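Local coordinates for putative ATP-grasp superfamily protein (Archaeoglobus fulgidus, PDB 3DF7) that is of unknown function but, as a putative member of the ATP-grasp superfamily, probably binds ATP and a metal ion, at residues T20-L25 and V292-Y297; G13-D18 and F44-F49; Q279-S284 and Y297-I302; F7-C12 and I75-D80. One frame throughout, in Å; residues are numbered along the deposited sequence.

Contact 1. Residues T20-L25 and V292-Y297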
loop_
_atom_site.group_PDB
_atom_site.type_symbol
_atom_site.label_atom_id
_atom_site.label_comp_id
_atom_site.label_asym_id
_atom_site.label_seq_id
_atom_site.Cartn_x
_atom_site.Cartn_y
_atom_site.Cartn_z
ATOM N N THR A 20 0.545 -12.929 4.292
ATOM C CA THR A 20 0.424 -11.792 3.387
ATOM C C THR A 20 -0.992 -11.705 2.834
ATOM O O THR A 20 -1.510 -10.616 2.601
ATOM C CB THR A 20 1.406 -11.916 2.197
ATOM O OG1 THR A 20 2.748 -11.992 2.689
ATOM C CG2 THR A 20 1.284 -10.710 1.266
ATOM N N ALA A 21 -1.610 -12.863 2.634
ATOM C CA ALA A 21 -2.963 -12.925 2.095
ATOM C C ALA A 21 -3.986 -12.213 2.973
ATOM O O ALA A 21 -4.925 -11.602 2.463
ATOM C CB ALA A 21 -3.377 -14.378 1.897
ATOM N N VAL A 22 -3.817 -12.294 4.289
ATOM C CA VAL A 22 -4.773 -11.660 5.186
ATOM C C VAL A 22 -4.804 -10.144 4.984
ATOM O O VAL A 22 -5.862 -9.519 5.110
ATOM C CB VAL A 22 -4.477 -12.011 6.669
ATOM C CG1 VAL A 22 -3.296 -11.198 7.195
ATOM C CG2 VAL A 22 -5.732 -11.792 7.506
ATOM N N GLU A 23 -3.653 -9.556 4.662
ATOM C CA GLU A 23 -3.588 -8.116 4.425
ATOM C C GLU A 23 -4.270 -7.777 3.101
ATOM O O GLU A 23 -5.029 -6.812 3.014
ATOM C CB GLU A 23 -2.135 -7.634 4.395
ATOM C CG GLU A 23 -1.463 -7.620 5.762
ATOM C CD GLU A 23 -0.067 -7.026 5.716
ATOM O OE1 GLU A 23 0.076 -5.868 5.274
ATOM O OE2 GLU A 23 0.885 -7.721 6.123
ATOM N N GLY A 24 -3.998 -8.571 2.070
ATOM C CA GLY A 24 -4.623 -8.327 0.779
ATOM C C GLY A 24 -6.137 -8.454 0.869
ATOM O O GLY A 24 -6.878 -7.634 0.317
ATOM N N LEU A 25 -6.600 -9.488 1.564
ATOM C CA LEU A 25 -8.031 -9.711 1.728
ATOM C C LEU A 25 -8.676 -8.529 2.449
ATOM O O LEU A 25 -9.766 -8.093 2.090
ATOM C CB LEU A 25 -8.283 -10.998 2.516
ATOM C CG LEU A 25 -9.742 -11.288 2.875
ATOM C CD1 LEU A 25 -10.589 -11.391 1.605
ATOM C CD2 LEU A 25 -9.819 -12.580 3.672
ATOM N N VAL A 292 -10.868 -9.719 9.198
ATOM C CA VAL A 292 -10.849 -10.781 8.189
ATOM C C VAL A 292 -9.846 -11.839 8.622
ATOM O O VAL A 292 -8.948 -11.564 9.422
ATOM C CB VAL A 292 -10.431 -10.283 6.770
ATOM C CG1 VAL A 292 -11.451 -9.287 6.244
ATOM C CG2 VAL A 292 -9.033 -9.671 6.809
ATOM N N SER A 293 -10.002 -13.052 8.097
ATOM C CA SER A 293 -9.101 -14.150 8.429
ATOM C C SER A 293 -8.724 -14.935 7.175
ATOM O O SER A 293 -9.481 -14.979 6.208
ATOM C CB SER A 293 -9.772 -15.119 9.411
ATOM O OG SER A 293 -10.271 -14.457 10.560
ATOM N N VAL A 294 -7.539 -15.536 7.207
ATOM C CA VAL A 294 -7.046 -16.384 6.129
ATOM C C VAL A 294 -6.242 -17.467 6.839
ATOM O O VAL A 294 -5.172 -17.200 7.386
ATOM C CB VAL A 294 -6.129 -15.629 5.143
ATOM C CG1 VAL A 294 -5.538 -16.611 4.133
ATOM C CG2 VAL A 294 -6.921 -14.554 4.407
ATOM N N GLY A 295 -6.763 -18.687 6.838
ATOM C CA GLY A 295 -6.071 -19.763 7.523
ATOM C C GLY A 295 -6.078 -19.439 9.006
ATOM O O GLY A 295 -7.127 -19.099 9.557
ATOM N N ASP A 296 -4.918 -19.526 9.648
ATOM C CA ASP A 296 -4.805 -19.230 11.076
ATOM C C ASP A 296 -4.443 -17.768 11.327
ATOM O O ASP A 296 -4.269 -17.354 12.472
ATOM C CB ASP A 296 -3.750 -20.130 11.732
ATOM C CG ASP A 296 -4.141 -21.600 11.722
ATOM O OD1 ASP A 296 -5.264 -21.922 12.166
ATOM O OD2 ASP A 296 -3.319 -22.431 11.281
ATOM N N TYR A 297 -4.327 -16.991 10.255
ATOM C CA TYR A 297 -3.980 -15.582 10.376
ATOM C C TYR A 297 -5.207 -14.683 10.419
ATOM O O TYR A 297 -6.181 -14.895 9.693
ATOM C CB TYR A 297 -3.070 -15.160 9.219
ATOM C CG TYR A 297 -1.618 -15.544 9.407
ATOM C CD1 TYR A 297 -0.752 -14.731 10.133
ATOM C CD2 TYR A 297 -1.116 -16.733 8.876
ATOM C CE1 TYR A 297 0.582 -15.088 10.328
ATOM C CE2 TYR A 297 0.217 -17.103 9.065
ATOM C CZ TYR A 297 1.059 -16.276 9.792
ATOM O OH TYR A 297 2.375 -16.632 9.988
#
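The helical segment 20-25 and strand 292-294 run roughly antiparallel, at 146° between their directions, and their axes approach to 7.4 Å, a close approach that fits the small side chains between the backbones. The backbones come nearest at Val22 and Val294, whose CA atoms are 5.3 Å apart. Just beyond that point the strand reverses through a type II' turn from Val294 to Tyr297, with Gly295 at the positive phi that glycine favours, and Val294 N pairs with Tyr297 O in the hairpin.

The interface is made by apolar branches. Val294 points at the helix with its two methyls spread: CG1, placed anti to the backbone N (chi1 174°), meets Ala21 CB at 3.8 Å, while CG2 touches both Val22 CA and Leu25 CD2, 3.6 Å from the latter. One methyl of Leu25 thus does most of its work, since CD2 also reaches Val292 CB at 3.9 Å as the two side chains slide past each other in opposite directions. Val292 sends CG2 over the helix backbone, 3.6 Å from Val22 O. CG2 of Val22 lies against the hairpin, near Tyr297 O, and its CB faces Tyr297 CB at 4.3 Å; the phenol ring then leads away from the helix.

Strand 292-294 is an outermost strand of the large antiparallel sheet, next to strand 297-303, whose Leu299 also touches Val22. On the helix side Ala21 rests on Ala10 and Leu25 on Thr11 of helix 9-12, so helix 18-35 packs against both that short helix and the edge strand.

Contact 2. Residues G13-D18 and F44-F49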
loop_
_atom_site.group_PDB
_atom_site.type_symbol
_atom_site.label_atom_id
_atom_site.label_comp_id
_atom_site.label_asym_id
_atom_site.label_seq_id
_atom_site.Cartn_x
_atom_site.Cartn_y
_atom_site.Cartn_z
ATOM N N GLY A 13 -6.381 -13.386 -7.297
ATOM C CA GLY A 13 -5.380 -13.964 -8.179
ATOM C C GLY A 13 -4.864 -15.337 -7.798
ATOM O O GLY A 13 -5.632 -16.293 -7.695
ATOM N N GLU A 14 -3.553 -15.423 -7.605
ATOM C CA GLU A 14 -2.891 -16.668 -7.236
ATOM C C GLU A 14 -2.910 -16.824 -5.722
ATOM O O GLU A 14 -3.054 -15.846 -4.990
ATOM C CB GLU A 14 -1.438 -16.651 -7.721
ATOM C CG GLU A 14 -1.271 -16.631 -9.237
ATOM C CD GLU A 14 -1.549 -17.983 -9.872
ATOM O OE1 GLU A 14 -0.862 -18.962 -9.505
ATOM O OE2 GLU A 14 -2.450 -18.069 -10.733
ATOM N N ARG A 15 -2.765 -18.051 -5.245
ATOM C CA ARG A 15 -2.754 -18.266 -3.812
ATOM C C ARG A 15 -1.374 -17.873 -3.293
ATOM O O ARG A 15 -0.357 -18.248 -3.875
ATOM C CB ARG A 15 -3.038 -19.734 -3.484
ATOM C CG ARG A 15 -3.244 -20.008 -1.998
ATOM C CD ARG A 15 -4.422 -19.206 -1.443
ATOM N NE ARG A 15 -4.723 -19.559 -0.057
ATOM C CZ ARG A 15 -5.697 -19.006 0.661
ATOM N NH1 ARG A 15 -6.469 -18.069 0.130
ATOM N NH2 ARG A 15 -5.897 -19.390 1.915
ATOM N N ILE A 16 -1.344 -17.090 -2.221
ATOM C CA ILE A 16 -0.087 -16.667 -1.615
ATOM C C ILE A 16 -0.151 -17.069 -0.146
ATOM O O ILE A 16 -1.216 -17.423 0.349
ATOM C CB ILE A 16 0.109 -15.139 -1.709
ATOM C CG1 ILE A 16 -1.015 -14.419 -0.963
ATOM C CG2 ILE A 16 0.146 -14.703 -3.168
ATOM C CD1 ILE A 16 -0.834 -12.920 -0.902
ATOM N N GLU A 17 0.983 -17.027 0.547
ATOM C CA GLU A 17 1.011 -17.399 1.959
ATOM C C GLU A 17 -0.034 -16.602 2.745
ATOM O O GLU A 17 -0.220 -15.409 2.507
ATOM C CB GLU A 17 2.410 -17.169 2.538
ATOM C CG GLU A 17 2.911 -15.742 2.434
ATOM C CD GLU A 17 4.372 -15.626 2.816
ATOM O OE1 GLU A 17 5.212 -16.243 2.126
ATOM O OE2 GLU A 17 4.681 -14.926 3.803
ATOM N N ASP A 18 -0.707 -17.271 3.677
ATOM C CA ASP A 18 -1.759 -16.655 4.485
ATOM C C ASP A 18 -1.363 -15.367 5.193
ATOM O O ASP A 18 -2.171 -14.447 5.303
ATOM C CB ASP A 18 -2.277 -17.643 5.531
ATOM C CG ASP A 18 -2.667 -18.975 4.931
ATOM O OD1 ASP A 18 -2.990 -19.019 3.727
ATOM O OD2 ASP A 18 -2.661 -19.978 5.668
ATOM N N PHE A 44 -14.189 -10.449 -9.826
ATOM C CA PHE A 44 -14.363 -11.823 -9.381
ATOM C C PHE A 44 -13.442 -12.118 -8.204
ATOM O O PHE A 44 -12.527 -11.351 -7.913
ATOM C CB PHE A 44 -14.008 -12.753 -10.539
ATOM C CG PHE A 44 -12.651 -12.469 -11.130
ATOM C CD1 PHE A 44 -11.502 -13.010 -10.563
ATOM C CD2 PHE A 44 -12.515 -11.581 -12.195
ATOM C CE1 PHE A 44 -10.237 -12.666 -11.041
ATOM C CE2 PHE A 44 -11.254 -11.227 -12.683
ATOM C CZ PHE A 44 -10.111 -11.772 -12.103
ATOM N N VAL A 45 -13.686 -13.233 -7.528
ATOM C CA VAL A 45 -12.851 -13.625 -6.405
ATOM C C VAL A 45 -12.470 -15.093 -6.529
ATOM O O VAL A 45 -13.072 -15.837 -7.302
ATOM C CB VAL A 45 -13.570 -13.406 -5.052
ATOM C CG1 VAL A 45 -13.926 -11.941 -4.899
ATOM C CG2 VAL A 45 -14.820 -14.278 -4.959
ATOM N N ARG A 46 -11.450 -15.500 -5.781
ATOM C CA ARG A 46 -11.013 -16.890 -5.792
ATOM C C ARG A 46 -12.089 -17.710 -5.081
ATOM O O ARG A 46 -12.872 -17.175 -4.298
ATOM C CB ARG A 46 -9.678 -17.041 -5.051
ATOM C CG ARG A 46 -8.477 -16.458 -5.785
ATOM C CD ARG A 46 -7.235 -16.490 -4.905
ATOM N NE ARG A 46 -6.983 -17.814 -4.339
ATOM C CZ ARG A 46 -6.554 -18.861 -5.035
ATOM N NH1 ARG A 46 -6.320 -18.752 -6.336
ATOM N NH2 ARG A 46 -6.361 -20.023 -4.426
ATOM N N PRO A 47 -12.137 -19.023 -5.340
ATOM C CA PRO A 47 -13.139 -19.884 -4.702
ATOM C C PRO A 47 -13.187 -19.789 -3.177
ATOM O O PRO A 47 -14.265 -19.730 -2.592
ATOM C CB PRO A 47 -12.741 -21.278 -5.179
ATOM C CG PRO A 47 -12.185 -21.011 -6.540
ATOM C CD PRO A 47 -11.335 -19.785 -6.312
ATOM N N GLU A 48 -12.017 -19.772 -2.540
ATOM C CA GLU A 48 -11.933 -19.711 -1.080
ATOM C C GLU A 48 -12.655 -18.527 -0.439
ATOM O O GLU A 48 -12.942 -18.545 0.758
ATOM C CB GLU A 48 -10.468 -19.684 -0.624
ATOM C CG GLU A 48 -9.594 -20.796 -1.190
ATOM C CD GLU A 48 -9.249 -20.576 -2.649
ATOM O OE1 GLU A 48 -8.811 -19.458 -2.988
ATOM O OE2 GLU A 48 -9.408 -21.516 -3.456
ATOM N N PHE A 49 -12.946 -17.498 -1.224
ATOM C CA PHE A 49 -13.607 -16.315 -0.685
ATOM C C PHE A 49 -14.981 -16.079 -1.291
ATOM O O PHE A 49 -15.539 -14.994 -1.163
ATOM C CB PHE A 49 -12.732 -15.083 -0.918
ATOM C CG PHE A 49 -11.328 -15.233 -0.402
ATOM C CD1 PHE A 49 -11.089 -15.408 0.957
ATOM C CD2 PHE A 49 -10.244 -15.192 -1.274
ATOM C CE1 PHE A 49 -9.787 -15.540 1.443
ATOM C CE2 PHE A 49 -8.939 -15.324 -0.798
ATOM C CZ PHE A 49 -8.713 -15.497 0.562
#
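Gly13 O, on the first residue to leave the preceding helix, accepts a hydrogen bond from Arg46 NH1 at 2.9 Å, with an N-H...O angle of 147°. The oxygen lies at the guanidinium edge but 21° out of its plane. Arg46 turns back at chi3 (52°), which lays CD beside the same carbonyl, 3.2 Å from Gly13 O, while NH1 bonds to it.

Two further groups meet that guanidinium. Glu48 OE1, from its own loop, takes NE in a salt bridge of 2.8 Å, and the start of the Arg15 side chain lies over one face, with Arg15 CB 3.5 Å from Arg46 NH2. Arg15 crosses Arg46 at about a right angle and carries its own guanidinium on to Phe49, where NH1 comes within 3.4 Å of CZ. Its NH2 meets Asp18 OD1 through charge alone, the oxygen being well out of the guanidinium plane.

The loop between helices 9-12 and 18-35 is joined here to the loop after strand 40-42, and the backbone of Arg46 also pairs with Thr11. The two arginines bring like charges to 4.5 Å between Arg15 NH1 and Arg46 NE; Glu48 and Asp18 probably offset part of this repulsion.

Contact 3. Residues Q279-S284 and Y297-I302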
loop_
_atom_site.group_PDB
_atom_site.type_symbol
_atom_site.label_atom_id
_atom_site.label_comp_id
_atom_site.label_asym_id
_atom_site.label_seq_id
_atom_site.Cartn_x
_atom_site.Cartn_y
_atom_site.Cartn_z
ATOM N N GLN A 279 -7.154 4.079 15.822
ATOM C CA GLN A 279 -7.276 2.633 15.685
ATOM C C GLN A 279 -5.918 1.951 15.619
ATOM O O GLN A 279 -4.926 2.559 15.215
ATOM C CB GLN A 279 -8.014 2.292 14.388
ATOM C CG GLN A 279 -9.399 2.887 14.273
ATOM C CD GLN A 279 -10.328 2.311 15.301
ATOM O OE1 GLN A 279 -10.910 3.035 16.113
ATOM N NE2 GLN A 279 -10.463 0.996 15.287
HETATM N N MSE A 280 -5.879 0.687 16.026
HETATM C CA MSE A 280 -4.661 -0.092 15.901
HETATM C C MSE A 280 -4.998 -1.253 14.979
HETATM O O MSE A 280 -5.941 -2.004 15.236
HETATM C CB MSE A 280 -4.165 -0.665 17.236
HETATM C CG MSE A 280 -2.987 -1.635 17.035
HETATM SE SE MSE A 280 -2.172 -2.347 18.637
HETATM C CE MSE A 280 -0.878 -0.934 18.967
ATOM N N VAL A 281 -4.246 -1.386 13.892
ATOM C CA VAL A 281 -4.449 -2.493 12.971
ATOM C C VAL A 281 -3.319 -3.458 13.309
ATOM O O VAL A 281 -2.174 -3.039 13.457
ATOM C CB VAL A 281 -4.310 -2.046 11.486
ATOM C CG1 VAL A 281 -4.481 -3.247 10.558
ATOM C CG2 VAL A 281 -5.351 -0.983 11.153
ATOM N N ARG A 282 -3.622 -4.739 13.473
ATOM C CA ARG A 282 -2.549 -5.673 13.775
ATOM C C ARG A 282 -2.792 -7.054 13.210
ATOM O O ARG A 282 -3.929 -7.527 13.133
ATOM C CB ARG A 282 -2.315 -5.770 15.290
ATOM C CG ARG A 282 -3.421 -6.457 16.067
ATOM C CD ARG A 282 -3.171 -6.394 17.576
ATOM N NE ARG A 282 -4.269 -7.012 18.310
ATOM C CZ ARG A 282 -4.469 -6.902 19.620
ATOM N NH1 ARG A 282 -3.642 -6.190 20.380
ATOM N NH2 ARG A 282 -5.518 -7.501 20.166
ATOM N N LYS A 283 -1.699 -7.686 12.801
ATOM C CA LYS A 283 -1.749 -9.027 12.256
ATOM C C LYS A 283 -1.503 -9.956 13.436
ATOM O O LYS A 283 -0.609 -9.722 14.257
ATOM C CB LYS A 283 -0.661 -9.203 11.195
ATOM C CG LYS A 283 -0.613 -10.584 10.571
ATOM C CD LYS A 283 0.551 -10.705 9.595
ATOM C CE LYS A 283 0.419 -9.715 8.449
ATOM N NZ LYS A 283 1.520 -9.850 7.459
ATOM N N SER A 284 -2.314 -11.001 13.533
ATOM C CA SER A 284 -2.184 -11.940 14.631
ATOM C C SER A 284 -2.588 -13.335 14.195
ATOM O O SER A 284 -2.925 -13.564 13.028
ATOM C CB SER A 284 -3.065 -11.488 15.803
ATOM O OG SER A 284 -4.411 -11.283 15.385
ATOM N N TYR A 297 -4.327 -16.991 10.255
ATOM C CA TYR A 297 -3.980 -15.582 10.376
ATOM C C TYR A 297 -5.207 -14.683 10.419
ATOM O O TYR A 297 -6.181 -14.895 9.693
ATOM C CB TYR A 297 -3.070 -15.160 9.219
ATOM C CG TYR A 297 -1.618 -15.544 9.407
ATOM C CD1 TYR A 297 -0.752 -14.731 10.133
ATOM C CD2 TYR A 297 -1.116 -16.733 8.876
ATOM C CE1 TYR A 297 0.582 -15.088 10.328
ATOM C CE2 TYR A 297 0.217 -17.103 9.065
ATOM C CZ TYR A 297 1.059 -16.276 9.792
ATOM O OH TYR A 297 2.375 -16.632 9.988
ATOM N N THR A 298 -5.155 -13.677 11.283
ATOM C CA THR A 298 -6.251 -12.731 11.417
ATOM C C THR A 298 -5.710 -11.311 11.398
ATOM O O THR A 298 -4.570 -11.062 11.790
ATOM C CB THR A 298 -7.017 -12.926 12.744
ATOM O OG1 THR A 298 -6.082 -12.971 13.832
ATOM C CG2 THR A 298 -7.834 -14.208 12.711
ATOM N N LEU A 299 -6.525 -10.382 10.917
ATOM C CA LEU A 299 -6.129 -8.986 10.900
ATOM C C LEU A 299 -7.208 -8.281 11.702
ATOM O O LEU A 299 -8.395 -8.395 11.391
ATOM C CB LEU A 299 -6.082 -8.438 9.474
ATOM C CG LEU A 299 -5.464 -7.037 9.395
ATOM C CD1 LEU A 299 -3.972 -7.112 9.699
ATOM C CD2 LEU A 299 -5.690 -6.451 8.022
ATOM N N GLU A 300 -6.795 -7.570 12.743
ATOM C CA GLU A 300 -7.738 -6.875 13.604
ATOM C C GLU A 300 -7.613 -5.374 13.448
ATOM O O GLU A 300 -6.583 -4.867 13.005
ATOM C CB GLU A 300 -7.469 -7.207 15.079
ATOM C CG GLU A 300 -7.289 -8.668 15.421
ATOM C CD GLU A 300 -6.639 -8.853 16.782
ATOM O OE1 GLU A 300 -7.256 -8.458 17.796
ATOM O OE2 GLU A 300 -5.507 -9.378 16.837
ATOM N N ILE A 301 -8.685 -4.683 13.820
ATOM C CA ILE A 301 -8.747 -3.227 13.821
ATOM C C ILE A 301 -9.448 -2.918 15.140
ATOM O O ILE A 301 -10.636 -3.209 15.301
ATOM C CB ILE A 301 -9.588 -2.676 12.661
ATOM C CG1 ILE A 301 -9.087 -3.246 11.330
ATOM C CG2 ILE A 301 -9.491 -1.156 12.640
ATOM C CD1 ILE A 301 -9.882 -2.777 10.130
ATOM N N ILE A 302 -8.714 -2.347 16.091
ATOM C CA ILE A 302 -9.286 -2.057 17.405
ATOM C C ILE A 302 -9.080 -0.618 17.855
ATOM O O ILE A 302 -8.098 0.021 17.481
ATOM C CB ILE A 302 -8.654 -2.959 18.480
ATOM C CG1 ILE A 302 -7.166 -2.624 18.619
ATOM C CG2 ILE A 302 -8.810 -4.424 18.094
ATOM C CD1 ILE A 302 -6.429 -3.480 19.632
#
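This is an antiparallel β pairing between strands 279-285 and 297-303 of the large antiparallel sheet of this putative ATP-grasp protein. Met280 with Ile302, Arg282 with Glu300 and Ser284 with Thr298 are hydrogen-bonded pairs, the straightest bond being Glu300 N to Arg282 O (173°). Between them lie the non-hydrogen-bonded pairs Val281-Ile301 and Lys283-Leu299; on their face, Leu299 and Val281 meet at CD1 and CG1, 4.0 Å apart, and Lys283 reaches beyond the sheet to Glu23.

The opposite face, shared with Met280 and Ile302, carries a polar cluster of Arg282, Glu300, Ser284 and Thr298. Arg282 takes Glu300 side-on, NE to OE2 at 3.0 Å and NH2 to OE1 at 3.1 Å, though the guanidinium and carboxylate planes are 59° apart. Ile302 CD1 sits over the centre of the guanidinium, 3.9 Å from Arg282 CZ. A leucine in place of Arg282 would probably leave the Glu300 carboxylate without this countercharge and less firmly fixed in rotation, with the Ser284 bond remaining.

That bond is short: Ser284 OG donates to Glu300 OE2 at 2.6 Å on the anti side. Arg282 NE reaches that oxygen from the other face of its plane, and Thr298 OG1 lies 2.8 Å from Ser284 OG.

Contact 4. Residues F7-C12 and I75-D80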
loop_
_atom_site.group_PDB
_atom_site.type_symbol
_atom_site.label_atom_id
_atom_site.label_comp_id
_atom_site.label_asym_id
_atom_site.label_seq_id
_atom_site.Cartn_x
_atom_site.Cartn_y
_atom_site.Cartn_z
ATOM N N PHE A 7 -9.717 -5.361 -8.290
ATOM C CA PHE A 7 -8.936 -6.590 -8.204
ATOM C C PHE A 7 -7.781 -6.497 -7.202
ATOM O O PHE A 7 -7.004 -5.545 -7.230
ATOM C CB PHE A 7 -8.371 -6.915 -9.594
ATOM C CG PHE A 7 -7.424 -8.088 -9.620
ATOM C CD1 PHE A 7 -7.872 -9.361 -9.970
ATOM C CD2 PHE A 7 -6.076 -7.917 -9.301
ATOM C CE1 PHE A 7 -6.990 -10.441 -10.003
ATOM C CE2 PHE A 7 -5.186 -8.988 -9.327
ATOM C CZ PHE A 7 -5.644 -10.257 -9.680
ATOM N N GLU A 8 -7.678 -7.488 -6.321
ATOM C CA GLU A 8 -6.576 -7.549 -5.356
ATOM C C GLU A 8 -5.991 -8.953 -5.525
ATOM O O GLU A 8 -6.728 -9.943 -5.544
ATOM C CB GLU A 8 -7.071 -7.318 -3.926
ATOM C CG GLU A 8 -5.948 -7.206 -2.898
ATOM C CD GLU A 8 -5.400 -8.558 -2.489
ATOM O OE1 GLU A 8 -6.222 -9.461 -2.229
ATOM O OE2 GLU A 8 -4.160 -8.719 -2.416
ATOM N N PHE A 9 -4.670 -9.034 -5.653
ATOM C CA PHE A 9 -4.000 -10.307 -5.912
ATOM C C PHE A 9 -4.280 -11.500 -4.997
ATOM O O PHE A 9 -4.585 -12.584 -5.486
ATOM C CB PHE A 9 -2.489 -10.094 -6.006
ATOM C CG PHE A 9 -1.761 -11.228 -6.672
ATOM C CD1 PHE A 9 -1.970 -11.508 -8.024
ATOM C CD2 PHE A 9 -0.875 -12.021 -5.953
ATOM C CE1 PHE A 9 -1.308 -12.566 -8.651
ATOM C CE2 PHE A 9 -0.207 -13.081 -6.568
ATOM C CZ PHE A 9 -0.425 -13.355 -7.920
ATOM N N ALA A 10 -4.173 -11.322 -3.686
ATOM C CA ALA A 10 -4.423 -12.436 -2.772
ATOM C C ALA A 10 -5.869 -12.929 -2.801
ATOM O O ALA A 10 -6.126 -14.127 -2.695
ATOM C CB ALA A 10 -4.047 -12.043 -1.344
ATOM N N THR A 11 -6.804 -12.000 -2.948
ATOM C CA THR A 11 -8.227 -12.321 -2.952
ATOM C C THR A 11 -8.769 -12.827 -4.289
ATOM O O THR A 11 -9.687 -13.653 -4.321
ATOM C CB THR A 11 -9.052 -11.077 -2.527
ATOM O OG1 THR A 11 -8.541 -10.563 -1.289
ATOM C CG2 THR A 11 -10.529 -11.433 -2.352
ATOM N N CYS A 12 -8.178 -12.360 -5.385
ATOM C CA CYS A 12 -8.654 -12.709 -6.721
ATOM C C CYS A 12 -7.657 -13.385 -7.660
ATOM O O CYS A 12 -8.049 -13.889 -8.713
ATOM C CB CYS A 12 -9.158 -11.436 -7.410
ATOM S SG CYS A 12 -9.989 -10.250 -6.307
ATOM N N ILE A 75 -6.241 -1.799 -9.336
ATOM C CA ILE A 75 -5.525 -3.036 -9.094
ATOM C C ILE A 75 -4.628 -2.922 -7.870
ATOM O O ILE A 75 -3.825 -1.999 -7.748
ATOM C CB ILE A 75 -4.709 -3.436 -10.353
ATOM C CG1 ILE A 75 -5.686 -3.903 -11.447
ATOM C CG2 ILE A 75 -3.683 -4.522 -10.014
ATOM C CD1 ILE A 75 -5.051 -4.204 -12.782
ATOM N N ILE A 76 -4.805 -3.861 -6.950
ATOM C CA ILE A 76 -4.018 -3.915 -5.732
ATOM C C ILE A 76 -3.237 -5.220 -5.805
ATOM O O ILE A 76 -3.827 -6.302 -5.828
ATOM C CB ILE A 76 -4.910 -3.961 -4.482
ATOM C CG1 ILE A 76 -5.921 -2.813 -4.504
ATOM C CG2 ILE A 76 -4.043 -3.870 -3.237
ATOM C CD1 ILE A 76 -7.096 -3.026 -3.561
ATOM N N ALA A 77 -1.916 -5.125 -5.849
ATOM C CA ALA A 77 -1.093 -6.324 -5.922
ATOM C C ALA A 77 0.326 -6.025 -5.473
ATOM O O ALA A 77 0.769 -4.877 -5.498
ATOM C CB ALA A 77 -1.086 -6.867 -7.347
ATOM N N PRO A 78 1.059 -7.059 -5.048
ATOM C CA PRO A 78 2.436 -6.830 -4.609
ATOM C C PRO A 78 3.334 -6.343 -5.750
ATOM O O PRO A 78 3.129 -6.695 -6.915
ATOM C CB PRO A 78 2.855 -8.195 -4.055
ATOM C CG PRO A 78 1.960 -9.169 -4.779
ATOM C CD PRO A 78 0.643 -8.449 -4.800
ATOM N N GLU A 79 4.313 -5.509 -5.420
ATOM C CA GLU A 79 5.234 -5.010 -6.436
ATOM C C GLU A 79 6.153 -6.148 -6.881
ATOM O O GLU A 79 6.678 -6.141 -7.996
ATOM C CB GLU A 79 6.068 -3.852 -5.881
ATOM C CG GLU A 79 5.284 -2.556 -5.715
ATOM C CD GLU A 79 4.633 -2.401 -4.346
ATOM O OE1 GLU A 79 4.402 -3.414 -3.650
ATOM O OE2 GLU A 79 4.334 -1.249 -3.974
ATOM N N ASP A 80 6.322 -7.123 -5.991
ATOM C CA ASP A 80 7.173 -8.295 -6.213
ATOM C C ASP A 80 7.230 -8.785 -7.648
ATOM O O ASP A 80 6.198 -9.023 -8.274
ATOM C CB ASP A 80 6.711 -9.454 -5.326
ATOM C CG ASP A 80 6.830 -9.142 -3.852
ATOM O OD1 ASP A 80 6.325 -8.084 -3.426
ATOM O OD2 ASP A 80 7.427 -9.960 -3.121
#
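The side chains of Phe9 and Pro78 cross at about a right angle, Pro78 CD meeting the Phe9 ring obliquely, 4.0 Å from Phe9 CD2. Phe9 CB touches both Pro78 CD and Ala77 CB, at 3.7 and 3.8 Å. Obliquely to the Phe7 ring lies Ile75 CG2, 4.2 Å from Phe7 CD2.

Phe7 with Ile75 and Glu8 with Ile76 pair in parallel between strands 3-8 and 72-76 of the four-stranded sheet; Phe9, Ala77 and Pro78 pack beyond the strand ends. Ile76 bonds through both backbone groups, N to Phe7 O at 2.8 Å and O to Phe9 N.

Glu8, whose CG packs on Ile76 CB, is the N-cap of helix 9-12. The chain bends at chi2 (-80°), which turns the carboxylate back over the helix start: OE1 receives both Thr11 N and Thr11 OG1, each at 2.7 Å, and OE2 receives Ala10 N at 2.9 Å. An alanine at Glu8 is likely to leave Ala10 N and Thr11 N without their cap and unsettle the first turn.

A bound acetate, probably from the crystallisation liquor, lies about 3 Å from the Glu8 side chain. Three first-turn donors fix the rotation of the carboxylate, and two helix-start amides are satisfied.

In the fold
Helix 18-35 ties the set together. Its residues 20-25 pack on the large antiparallel sheet in contact 1 and touch helix 9-12 of contact 4, where Leu25 CA is 3.2 Å from Thr11 OG1. Contacts 1 and 3 share Tyr297, and the salt bridge from Glu23 OE2 to Lys283 NZ (2.6 Å) joins the helix to contact 3. Contact 2 borders both contact 1, through Arg15 against Val294, and contact 4, through Arg46 N to Thr11 O at 2.9 Å. Contacts 3 and 4 have centres about 20 Å apart and do not touch. The acetate lies beside Glu8 of contact 4, at the parallel sheet.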